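Long-range contacts in ABC transporter periplasmic peptide-binding protein (Pseudoalteromonas, PDB 4QFL), which binds dipeptides, here Ala-Phe, as the periplasmic receptor that probably delivers them to an ABC transporter for uptake: residues Glu171-Ala176 with Lys473-Thr478; Ser336-Thr341 with Asp441-Pro446. All blocks are in the same frame, centred on the assembly; numbering follows the deposited sequence.

Interaction 1: Glu171-Ala176 with Lys473-Thr478; sequences ESSFLA and KALDTT
S172 meets L475 and T477, where helix 465-475 gives way to a loop, with both its backbone and its side chain. Its amide N donates to L475 O at 3.0 Å. The donor lies in the carbonyl plane on a lone pair, but the N-H is bent, with an angle of 144° at the hydrogen. The same oxygen also takes a CA-H...O contact from E171 CA at 3.4 Å. Two neighbouring residues therefore share one acceptor.

The S172 hydroxyl makes the second bond, from OG to T477 O at 3.1 Å. Here the donor stands above the carbonyl plane, 46° out of it. With chi1 at 51°, OG sits between the backbone N and the carbonyl carbon of its own residue, and this turn brings it to the chain that leaves the helix. A474 O lies 3.3 Å from S172 OG.

The closest side-chain packing comes from L475. Its CD2 lies against S173, 3.5 Å from OG and 3.6 Å from CB.

The margins are looser. E171 OE2 comes no nearer to L475 CD1 than 4.2 Å, and the two side chains pass at a slant. On the exposed side, T478 CG2 touches S172 CB at 3.9 Å. T477 points away, and its OG1 bonds instead to D479 N.

Residues 171-174 form a type I beta turn that leads from strand 162-167 into helix 174-178. Beyond the turn, F174 and L175 pack on V91 of strand 90-95. Helix 480-497 touches both segments, R483 against S172 on one and Y486 and Y487 against A474 on the other. The contact thus joins a turn beside the four-stranded antiparallel sheet to the junction between helices 465-475 and 480-497.

Interaction 2: Ser336-Thr341 with Asp441-Pro446; sequences SILPPT and DNFFSP
P339 lays its CD over one face of the F443 ring, a CH-pi contact 3.8 Å from the centroid and 28° off the ring normal. CZ is the nearest ring atom, at 3.4 Å. F443 CG is anti to its carbonyl carbon (chi1 -84°), beside the backbone N, which turns the ring to P339 CD. L338 lies against both phenylalanines. Its CG is also anti to the carbonyl carbon (chi1 -67°). CD1 takes the extended branch, and CD2, the other branch, touches both aromatic residues. That methyl is 3.3 Å from F443 CB, a close fit, and 3.8 Å from F444 CE2. I337 CG2 adds a touch at F444 CE1, 3.9 Å away. An alanine at F443 would keep CB beside L338 but would probably leave P339 without its ring partner and open a gap there.

No hydrogen bond crosses the contact, and I337 O and F443 O are buried without a partner. Within the segments, S336 OG accepts from L338 N in an ST turn and also bonds Q491 of helix 480-497. This buried apolar core contact joins the loop after strand 332-333 to the segment leading into helix 445-448, near the dipeptide pocket of this family 5 binding protein.

In the fold
The two contacts lie on the same side of the chain's centre, with centres 15 Å apart. Along the sequence, interaction 2 is nested inside the loop closed by interaction 1. They meet directly at D441: L475 CD1 packs 3.7 Å from D441 OD1, and S173 OG lies 3.9 Å from D441 OD2. Helix 465-475 supplies one side of interaction 1 and touches F444 through F467 and L471. Helix 480-497 packs on both contacts: Y487 touches A474 in one and lies nearly parallel to the F444 ring in the other. Interaction 2 is near the dipeptide site, with the F443 side chain about 8 Å from the bound alanine. Segment 441-446 follows closely on W433, A434 and D436, which line the alanine pocket.

Interaction 1: Glu171-Ala176 with Lys473-Thr478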
ATOM      1  N   GLU A 171      17.695   0.645  12.471  1.00 21.70           N
ATOM      2  CA  GLU A 171      17.169   0.279  11.166  1.00 21.69           C
ATOM      3  C   GLU A 171      17.124   1.574  10.384  1.00 18.93           C
ATOM      4  O   GLU A 171      16.498   2.529  10.821  1.00 19.56           O
ATOM      5  CB  GLU A 171      15.751  -0.305  11.270  1.00 21.50           C
ATOM      6  CG  GLU A 171      15.687  -1.726  11.810  1.00 24.68           C
ATOM      7  CD  GLU A 171      14.353  -2.430  11.543  1.00 25.99           C
ATOM      8  OE1 GLU A 171      14.207  -3.609  11.955  1.00 28.41           O
ATOM      9  OE2 GLU A 171      13.459  -1.822  10.919  1.00 27.56           O
ATOM     10  N   SER A 172      17.789   1.615   9.238  1.00 19.21           N
ATOM     11  CA  SER A 172      17.885   2.855   8.487  1.00 18.36           C
ATOM     12  C   SER A 172      16.579   3.218   7.809  1.00 18.65           C
ATOM     13  O   SER A 172      16.454   4.299   7.252  1.00 21.19           O
ATOM     14  CB  SER A 172      19.020   2.793   7.468  1.00 21.27           C
ATOM     15  OG  SER A 172      18.934   1.634   6.660  1.00 20.65           O
ATOM     16  N   SER A 173      15.597   2.323   7.871  1.00 20.31           N
ATOM     17  CA  SER A 173      14.311   2.575   7.227  1.00 17.91           C
ATOM     18  C   SER A 173      13.317   3.122   8.221  1.00 20.05           C
ATOM     19  O   SER A 173      12.172   3.384   7.877  1.00 21.55           O
ATOM     20  CB  SER A 173      13.755   1.286   6.624  1.00 19.09           C
ATOM     21  OG  SER A 173      13.608   0.295   7.628  1.00 20.41           O
ATOM     22  N   PHE A 174      13.747   3.309   9.458  1.00 18.49           N
ATOM     23  CA  PHE A 174      12.796   3.579  10.532  1.00 19.28           C
ATOM     24  C   PHE A 174      11.930   4.838  10.328  1.00 19.68           C
ATOM     25  O   PHE A 174      10.702   4.766  10.329  1.00 17.71           O
ATOM     26  CB  PHE A 174      13.511   3.622  11.878  1.00 20.33           C
ATOM     27  CG  PHE A 174      12.611   3.957  13.010  1.00 20.01           C
ATOM     28  CD1 PHE A 174      11.788   2.991  13.549  1.00 21.59           C
ATOM     29  CD2 PHE A 174      12.562   5.251  13.515  1.00 21.82           C
ATOM     30  CE1 PHE A 174      10.936   3.304  14.592  1.00 24.98           C
ATOM     31  CE2 PHE A 174      11.717   5.569  14.544  1.00 20.91           C
ATOM     32  CZ  PHE A 174      10.902   4.597  15.087  1.00 21.38           C
ATOM     33  N   LEU A 175      12.560   5.993  10.154  1.00 20.76           N
ATOM     34  CA  LEU A 175      11.784   7.205   9.888  1.00 22.38           C
ATOM     35  C   LEU A 175      10.876   7.047   8.662  1.00 20.08           C
ATOM     36  O   LEU A 175       9.747   7.529   8.662  1.00 19.62           O
ATOM     37  CB  LEU A 175      12.688   8.429   9.717  1.00 21.16           C
ATOM     38  CG  LEU A 175      13.194   9.084  11.002  1.00 20.24           C
ATOM     39  CD1 LEU A 175      13.844  10.397  10.674  1.00 19.39           C
ATOM     40  CD2 LEU A 175      12.047   9.301  11.957  1.00 23.44           C
ATOM     41  N   ALA A 176      11.366   6.382   7.616  1.00 22.42           N
ATOM     42  CA  ALA A 176      10.547   6.176   6.414  1.00 21.45           C
ATOM     43  C   ALA A 176       9.265   5.469   6.812  1.00 16.99           C
ATOM     44  O   ALA A 176       8.174   5.860   6.403  1.00 18.85           O
ATOM     45  CB  ALA A 176      11.305   5.379   5.357  1.00 17.58           C
ATOM     46  N   LYS A 473      20.996  -6.486   6.591  1.00 21.39           N
ATOM     47  CA  LYS A 473      22.276  -5.815   6.423  1.00 21.74           C
ATOM     48  C   LYS A 473      22.094  -4.438   5.781  1.00 21.84           C
ATOM     49  O   LYS A 473      22.746  -3.470   6.174  1.00 24.19           O
ATOM     50  CB  LYS A 473      23.237  -6.696   5.626  1.00 23.69           C
ATOM     51  CG  LYS A 473      23.480  -8.039   6.300  1.00 22.15           C
ATOM     52  CD  LYS A 473      24.505  -8.882   5.567  1.00 24.33           C
ATOM     53  CE  LYS A 473      24.803 -10.160   6.339  1.00 23.87           C
ATOM     54  NZ  LYS A 473      25.965 -10.889   5.769  1.00 24.89           N
ATOM     55  N   ALA A 474      21.179  -4.354   4.819  1.00 21.07           N
ATOM     56  CA  ALA A 474      20.847  -3.088   4.161  1.00 19.12           C
ATOM     57  C   ALA A 474      20.239  -2.101   5.144  1.00 20.44           C
ATOM     58  O   ALA A 474      20.297  -0.893   4.939  1.00 20.54           O
ATOM     59  CB  ALA A 474      19.893  -3.329   2.997  1.00 18.41           C
ATOM     60  N   LEU A 475      19.657  -2.617   6.217  1.00 21.25           N
ATOM     61  CA  LEU A 475      19.067  -1.771   7.241  1.00 17.96           C
ATOM     62  C   LEU A 475      20.057  -1.501   8.374  1.00 22.48           C
ATOM     63  O   LEU A 475      19.831  -0.628   9.213  1.00 21.25           O
ATOM     64  CB  LEU A 475      17.793  -2.411   7.781  1.00 19.24           C
ATOM     65  CG  LEU A 475      16.659  -2.500   6.758  1.00 18.92           C
ATOM     66  CD1 LEU A 475      15.405  -3.017   7.423  1.00 21.87           C
ATOM     67  CD2 LEU A 475      16.392  -1.154   6.102  1.00 18.35           C
ATOM     68  N   ASP A 476      21.159  -2.250   8.381  1.00 24.08           N
ATOM     69  CA  ASP A 476      22.209  -2.099   9.393  1.00 25.84           C
ATOM     70  C   ASP A 476      23.089  -0.876   9.152  1.00 26.56           C
ATOM     71  O   ASP A 476      23.927  -0.545   9.992  1.00 25.28           O
ATOM     72  CB  ASP A 476      23.098  -3.350   9.460  1.00 24.75           C
ATOM     73  CG  ASP A 476      22.438  -4.502  10.196  1.00 29.48           C
ATOM     74  OD1 ASP A 476      21.471  -4.245  10.946  1.00 30.11           O
ATOM     75  OD2 ASP A 476      22.890  -5.664  10.031  1.00 30.65           O
ATOM     76  N   THR A 477      22.903  -0.211   8.012  1.00 24.82           N
ATOM     77  CA  THR A 477      23.732   0.940   7.664  1.00 24.73           C
ATOM     78  C   THR A 477      22.935   2.011   6.926  1.00 23.53           C
ATOM     79  O   THR A 477      21.990   1.700   6.210  1.00 21.57           O
ATOM     80  CB  THR A 477      24.929   0.512   6.803  1.00 25.13           C
ATOM     81  OG1 THR A 477      25.635   1.672   6.342  1.00 25.18           O
ATOM     82  CG2 THR A 477      24.448  -0.288   5.611  1.00 21.72           C
ATOM     83  N   THR A 478      23.319   3.274   7.105  1.00 24.83           N
ATOM     84  CA  THR A 478      22.660   4.381   6.425  1.00 22.90           C
ATOM     85  C   THR A 478      23.415   4.780   5.166  1.00 25.50           C
ATOM     86  O   THR A 478      22.962   5.625   4.399  1.00 27.99           O
ATOM     87  CB  THR A 478      22.581   5.608   7.319  1.00 24.31           C
ATOM     88  OG1 THR A 478      23.910   6.051   7.609  1.00 27.23           O
ATOM     89  CG2 THR A 478      21.854   5.277   8.610  1.00 22.40           C
TER

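Interaction 2: Ser336-Thr341 with Asp441-Pro446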
ATOM      1  N   SER A 336      13.384  -5.551 -13.063  1.00 19.37           N
ATOM      2  CA  SER A 336      13.708  -5.931 -11.701  1.00 18.70           C
ATOM      3  C   SER A 336      12.417  -5.750 -10.932  1.00 17.65           C
ATOM      4  O   SER A 336      11.478  -5.175 -11.461  1.00 19.48           O
ATOM      5  CB  SER A 336      14.770  -4.997 -11.135  1.00 19.14           C
ATOM      6  OG  SER A 336      14.891  -5.188  -9.736  1.00 20.13           O
ATOM      7  N   ILE A 337      12.343  -6.227  -9.693  1.00 18.79           N
ATOM      8  CA  ILE A 337      11.168  -5.911  -8.885  1.00 17.28           C
ATOM      9  C   ILE A 337      11.044  -4.386  -8.671  1.00 17.31           C
ATOM     10  O   ILE A 337       9.937  -3.834  -8.594  1.00 18.06           O
ATOM     11  CB  ILE A 337      11.125  -6.697  -7.535  1.00 15.94           C
ATOM     12  CG1 ILE A 337       9.753  -6.514  -6.875  1.00 16.20           C
ATOM     13  CG2 ILE A 337      12.240  -6.258  -6.594  1.00 15.87           C
ATOM     14  CD1 ILE A 337       9.532  -7.308  -5.622  1.00 18.89           C
ATOM     15  N   LEU A 338      12.179  -3.701  -8.615  1.00 16.34           N
ATOM     16  CA  LEU A 338      12.182  -2.266  -8.370  1.00 18.11           C
ATOM     17  C   LEU A 338      11.912  -1.500  -9.651  1.00 17.73           C
ATOM     18  O   LEU A 338      12.475  -1.832 -10.692  1.00 18.71           O
ATOM     19  CB  LEU A 338      13.535  -1.818  -7.796  1.00 16.88           C
ATOM     20  CG  LEU A 338      13.888  -2.324  -6.397  1.00 18.33           C
ATOM     21  CD1 LEU A 338      15.208  -1.718  -5.883  1.00 17.60           C
ATOM     22  CD2 LEU A 338      12.742  -2.052  -5.438  1.00 15.82           C
ATOM     23  N   PRO A 339      11.055  -0.467  -9.578  1.00 17.85           N
ATOM     24  CA  PRO A 339      10.833   0.419 -10.728  1.00 16.59           C
ATOM     25  C   PRO A 339      12.112   1.197 -11.008  1.00 17.67           C
ATOM     26  O   PRO A 339      12.907   1.383 -10.088  1.00 16.33           O
ATOM     27  CB  PRO A 339       9.723   1.352 -10.240  1.00 16.63           C
ATOM     28  CG  PRO A 339       9.817   1.320  -8.745  1.00 15.20           C
ATOM     29  CD  PRO A 339      10.252  -0.072  -8.407  1.00 17.25           C
ATOM     30  N   PRO A 340      12.322   1.629 -12.261  1.00 17.33           N
ATOM     31  CA  PRO A 340      13.577   2.278 -12.648  1.00 17.05           C
ATOM     32  C   PRO A 340      13.794   3.606 -11.952  1.00 17.43           C
ATOM     33  O   PRO A 340      14.908   4.115 -12.005  1.00 16.94           O
ATOM     34  CB  PRO A 340      13.417   2.486 -14.161  1.00 17.22           C
ATOM     35  CG  PRO A 340      11.954   2.476 -14.393  1.00 20.58           C
ATOM     36  CD  PRO A 340      11.405   1.486 -13.401  1.00 18.52           C
ATOM     37  N   THR A 341      12.760   4.139 -11.298  1.00 17.50           N
ATOM     38  CA  THR A 341      12.883   5.388 -10.553  1.00 15.84           C
ATOM     39  C   THR A 341      13.305   5.191  -9.098  1.00 16.45           C
ATOM     40  O   THR A 341      13.551   6.160  -8.384  1.00 16.43           O
ATOM     41  CB  THR A 341      11.581   6.210 -10.588  1.00 19.56           C
ATOM     42  OG1 THR A 341      10.462   5.351 -10.352  1.00 17.73           O
ATOM     43  CG2 THR A 341      11.410   6.900 -11.943  1.00 21.80           C
ATOM     44  N   ASP A 441      13.630  -0.304   0.837  1.00 16.71           N
ATOM     45  CA  ASP A 441      13.245  -1.390   1.719  1.00 18.27           C
ATOM     46  C   ASP A 441      11.747  -1.648   1.628  1.00 16.56           C
ATOM     47  O   ASP A 441      11.272  -2.743   1.939  1.00 17.49           O
ATOM     48  CB  ASP A 441      13.610  -1.082   3.166  1.00 16.95           C
ATOM     49  CG  ASP A 441      13.054  -2.109   4.118  1.00 18.55           C
ATOM     50  OD1 ASP A 441      13.654  -3.200   4.199  1.00 17.45           O
ATOM     51  OD2 ASP A 441      12.011  -1.838   4.760  1.00 19.13           O
ATOM     52  N   ASN A 442      11.005  -0.625   1.214  1.00 18.39           N
ATOM     53  CA  ASN A 442       9.546  -0.716   1.124  1.00 17.34           C
ATOM     54  C   ASN A 442       9.062  -1.700   0.044  1.00 17.50           C
ATOM     55  O   ASN A 442       7.920  -2.164   0.078  1.00 17.04           O
ATOM     56  CB  ASN A 442       8.927   0.681   0.939  1.00 16.65           C
ATOM     57  CG  ASN A 442       7.402   0.676   1.075  1.00 16.11           C
ATOM     58  OD1 ASN A 442       6.856   0.525   2.171  1.00 17.72           O
ATOM     59  ND2 ASN A 442       6.717   0.860  -0.036  1.00 13.23           N
ATOM     60  N   PHE A 443       9.942  -2.043  -0.896  1.00 16.19           N
ATOM     61  CA  PHE A 443       9.622  -3.040  -1.915  1.00 16.05           C
ATOM     62  C   PHE A 443      10.032  -4.441  -1.474  1.00 18.16           C
ATOM     63  O   PHE A 443       9.785  -5.410  -2.184  1.00 19.64           O
ATOM     64  CB  PHE A 443      10.325  -2.718  -3.238  1.00 16.74           C
ATOM     65  CG  PHE A 443       9.585  -1.735  -4.099  1.00 16.24           C
ATOM     66  CD1 PHE A 443       8.536  -2.158  -4.910  1.00 18.10           C
ATOM     67  CD2 PHE A 443       9.928  -0.393  -4.095  1.00 15.04           C
ATOM     68  CE1 PHE A 443       7.838  -1.266  -5.703  1.00 15.59           C
ATOM     69  CE2 PHE A 443       9.243   0.503  -4.882  1.00 15.85           C
ATOM     70  CZ  PHE A 443       8.193   0.069  -5.689  1.00 14.80           C
ATOM     71  N   PHE A 444      10.666  -4.544  -0.312  1.00 14.92           N
ATOM     72  CA  PHE A 444      11.241  -5.816   0.104  1.00 16.40           C
ATOM     73  C   PHE A 444      10.663  -6.307   1.406  1.00 16.96           C
ATOM     74  O   PHE A 444       9.999  -7.336   1.450  1.00 16.84           O
ATOM     75  CB  PHE A 444      12.755  -5.698   0.206  1.00 15.01           C
ATOM     76  CG  PHE A 444      13.426  -5.460  -1.116  1.00 16.77           C
ATOM     77  CD1 PHE A 444      13.560  -6.495  -2.041  1.00 20.57           C
ATOM     78  CD2 PHE A 444      13.909  -4.214  -1.443  1.00 17.17           C
ATOM     79  CE1 PHE A 444      14.183  -6.286  -3.261  1.00 16.67           C
ATOM     80  CE2 PHE A 444      14.536  -3.992  -2.661  1.00 16.46           C
ATOM     81  CZ  PHE A 444      14.671  -5.027  -3.572  1.00 20.57           C
ATOM     82  N   SER A 445      10.904  -5.561   2.473  1.00 17.10           N
ATOM     83  CA  SER A 445      10.450  -5.992   3.785  1.00 18.86           C
ATOM     84  C   SER A 445       8.929  -6.226   3.909  1.00 18.46           C
ATOM     85  O   SER A 445       8.519  -7.218   4.506  1.00 20.63           O
ATOM     86  CB  SER A 445      10.993  -5.071   4.877  1.00 16.23           C
ATOM     87  OG  SER A 445      12.371  -5.342   5.096  1.00 17.81           O
ATOM     88  N   PRO A 446       8.085  -5.342   3.334  1.00 17.34           N
ATOM     89  CA  PRO A 446       6.638  -5.576   3.474  1.00 16.24           C
ATOM     90  C   PRO A 446       6.086  -6.628   2.520  1.00 19.26           C
ATOM     91  O   PRO A 446       4.878  -6.874   2.531  1.00 22.51           O
ATOM     92  CB  PRO A 446       6.010  -4.222   3.111  1.00 16.31           C
ATOM     93  CG  PRO A 446       7.147  -3.236   3.041  1.00 18.33           C
ATOM     94  CD  PRO A 446       8.378  -4.041   2.714  1.00 18.65           C
TER